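Local coordinates for peroxiredoxin 5 (Alvinella pompejana, PDB 2XHF), which probably reduces hydrogen peroxide and organic hydroperoxides as a thiol-dependent antioxidant enzyme of the thioredoxin-fold peroxiredoxin family, at residues 80-86 against 104-110. Sequence-based numbering, arbitrary orientation.
Sequences IACIAVN and IRMLADM
Cys82 and Ala84 join Arg105 and Leu107 in a parallel strand pair at one margin of the thioredoxin-fold sheet. Strands 79-84 and 105-108 belong to a beta-alpha-beta crossover through helix 88-98. Five backbone hydrogen bonds connect the segments. Arg105 N donates to Ile80 O, and Cys82 N to Arg105 O at 2.8 Å. Leu107 N is held by Cys82 O, also at 2.8 Å. The bond from Ala84 N to Leu107 O is longer, 3.1 Å. Past the strands, Asp109 N reaches Ala84 O with the donor tilted 31° from the carbonyl plane. The other edge of 80-84 is used too: Ala81 and Ile83 make backbone bonds with strand 44-49 and Val50 just after it.

On one face, Ala81 CB meets Leu107 CD1 at 3.7 Å. Ile83 extends CG1 anti to its N (chi1 -170°), which brings it 3.9 Å from Asp109 CB. On the other face, Cys82 CB packs against Ile104 CG2 and, more loosely, Met106 SD. Helix 88-98 covers this face, Met91 touching both Ala84 and Met106.

Polar side chains find partners elsewhere. Arg105 NE forms a salt bridge with Glu27. Asp109 takes Phe114 N on OD1 and Thr115 OG1 on OD2, so both carboxylate oxygens are engaged at the start of helix 113-118. Asn86 OD1 accepts from Ala53 N. The main-chain carbonyl of Asn86 differs: Asn86 O is buried without a hydrogen-bond partner and lies 3.3 Å from Met110 CA in a CA-H...O contact and 3.2 Å from Ala108 CB.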
loop_
_atom_site.group_PDB
_atom_site.type_symbol
_atom_site.label_atom_id
_atom_site.label_comp_id
_atom_site.label_asym_id
_atom_site.label_seq_id
_atom_site.Cartn_x
_atom_site.Cartn_y
_atom_site.Cartn_z
ATOM N N ILE A 80 14.093 15.071 8.009
ATOM C CA ILE A 80 13.727 14.784 6.633
ATOM C C ILE A 80 12.526 13.870 6.669
ATOM O O ILE A 80 12.533 12.845 7.363
ATOM C CB ILE A 80 14.877 14.085 5.868
ATOM C CG1 ILE A 80 16.173 14.852 6.025
ATOM C CG2 ILE A 80 14.520 13.878 4.383
ATOM C CD1 ILE A 80 17.399 14.063 5.623
ATOM N N ALA A 81 11.495 14.240 5.927
ATOM C CA ALA A 81 10.281 13.453 5.866
ATOM C C ALA A 81 9.890 13.177 4.431
ATOM O O ALA A 81 9.951 14.066 3.577
ATOM C CB ALA A 81 9.148 14.186 6.567
ATOM N N CYS A 82 9.492 11.930 4.195
ATOM C CA CYS A 82 8.933 11.497 2.930
ATOM C C CYS A 82 7.448 11.274 3.143
ATOM O O CYS A 82 7.071 10.603 4.089
ATOM C CB CYS A 82 9.570 10.180 2.521
ATOM S SG CYS A 82 8.879 9.419 1.030
ATOM N N ILE A 83 6.617 11.840 2.270
ATOM C CA ILE A 83 5.179 11.723 2.401
ATOM C C ILE A 83 4.588 11.069 1.148
ATOM O O ILE A 83 4.997 11.366 0.023
ATOM C CB ILE A 83 4.528 13.098 2.697
ATOM C CG1 ILE A 83 3.067 12.961 3.066
ATOM C CG2 ILE A 83 4.719 14.097 1.569
ATOM C CD1 ILE A 83 2.550 14.165 3.908
ATOM N N ALA A 84 3.626 10.183 1.365
ATOM C CA ALA A 84 2.923 9.527 0.275
ATOM C C ALA A 84 1.493 9.249 0.669
ATOM O O ALA A 84 1.188 9.072 1.847
ATOM C CB ALA A 84 3.603 8.223 -0.050
ATOM N N VAL A 85 0.624 9.138 -0.331
ATOM C CA VAL A 85 -0.750 8.756 -0.108
ATOM C C VAL A 85 -0.758 7.220 -0.086
ATOM O O VAL A 85 -0.847 6.547 -1.133
ATOM C CB VAL A 85 -1.681 9.366 -1.174
ATOM C CG1 VAL A 85 -3.118 8.948 -0.934
ATOM C CG2 VAL A 85 -1.559 10.892 -1.199
ATOM N N ASN A 86 -0.683 6.692 1.133
ATOM C CA ASN A 86 -0.663 5.259 1.447
ATOM C C ASN A 86 -1.143 5.120 2.873
ATOM O O ASN A 86 -1.091 6.085 3.655
ATOM C CB ASN A 86 0.743 4.673 1.390
ATOM C CG ASN A 86 1.172 4.272 -0.010
ATOM O OD1 ASN A 86 2.046 4.889 -0.585
ATOM N ND2 ASN A 86 0.560 3.222 -0.558
ATOM N N ILE A 104 14.823 8.910 7.657
ATOM C CA ILE A 104 13.737 9.681 7.066
ATOM C C ILE A 104 12.420 9.289 7.728
ATOM O O ILE A 104 12.119 8.106 7.865
ATOM C CB ILE A 104 13.649 9.420 5.543
ATOM C CG1 ILE A 104 14.956 9.837 4.834
ATOM C CG2 ILE A 104 12.459 10.149 4.937
ATOM C CD1 ILE A 104 15.047 9.354 3.394
ATOM N N ARG A 105 11.660 10.279 8.174
ATOM C CA ARG A 105 10.336 10.056 8.718
ATOM C C ARG A 105 9.392 9.702 7.571
ATOM O O ARG A 105 9.302 10.433 6.597
ATOM C CB ARG A 105 9.856 11.321 9.422
ATOM C CG ARG A 105 10.731 11.781 10.594
ATOM C CD ARG A 105 10.540 10.925 11.843
ATOM N NE ARG A 105 9.178 10.982 12.346
ATOM C CZ ARG A 105 8.667 11.990 13.042
ATOM N NH1 ARG A 105 9.402 13.052 13.380
ATOM N NH2 ARG A 105 7.406 11.915 13.419
ATOM N N MET A 106 8.676 8.596 7.728
ATOM C CA MET A 106 7.793 8.100 6.689
ATOM C C MET A 106 6.372 8.441 7.046
ATOM O O MET A 106 5.760 7.788 7.896
ATOM C CB MET A 106 7.982 6.590 6.512
ATOM C CG MET A 106 9.345 6.227 5.965
ATOM S SD MET A 106 9.371 6.458 4.173
ATOM C CE MET A 106 11.125 6.485 3.821
ATOM N N LEU A 107 5.865 9.485 6.401
ATOM C CA LEU A 107 4.567 10.047 6.696
ATOM C C LEU A 107 3.518 9.574 5.677
ATOM O O LEU A 107 3.673 9.746 4.482
ATOM C CB LEU A 107 4.632 11.571 6.715
ATOM C CG LEU A 107 5.683 12.182 7.634
ATOM C CD1 LEU A 107 5.599 13.690 7.533
ATOM C CD2 LEU A 107 5.524 11.714 9.075
ATOM N N ALA A 108 2.464 8.977 6.197
ATOM C CA ALA A 108 1.374 8.459 5.378
ATOM C C ALA A 108 0.226 9.450 5.351
ATOM O O ALA A 108 -0.437 9.669 6.365
ATOM C CB ALA A 108 0.909 7.121 5.916
ATOM N N ASP A 109 0.053 10.104 4.215
ATOM C CA ASP A 109 -1.078 11.011 3.970
ATOM C C ASP A 109 -2.262 10.158 3.527
ATOM O O ASP A 109 -2.704 10.183 2.363
ATOM C CB ASP A 109 -0.689 11.990 2.867
ATOM C CG ASP A 109 -1.750 13.051 2.628
ATOM O OD1 ASP A 109 -2.515 13.355 3.573
ATOM O OD2 ASP A 109 -1.808 13.591 1.495
ATOM N N MET A 110 -2.769 9.379 4.467
ATOM C CA MET A 110 -3.573 8.219 4.113
ATOM C C MET A 110 -4.861 8.563 3.377
ATOM O O MET A 110 -5.301 7.801 2.513
ATOM C CB MET A 110 -3.889 7.423 5.381
ATOM C CG MET A 110 -4.757 6.227 5.128
ATOM S SD MET A 110 -4.834 5.182 6.571
ATOM C CE MET A 110 -5.539 6.224 7.759
#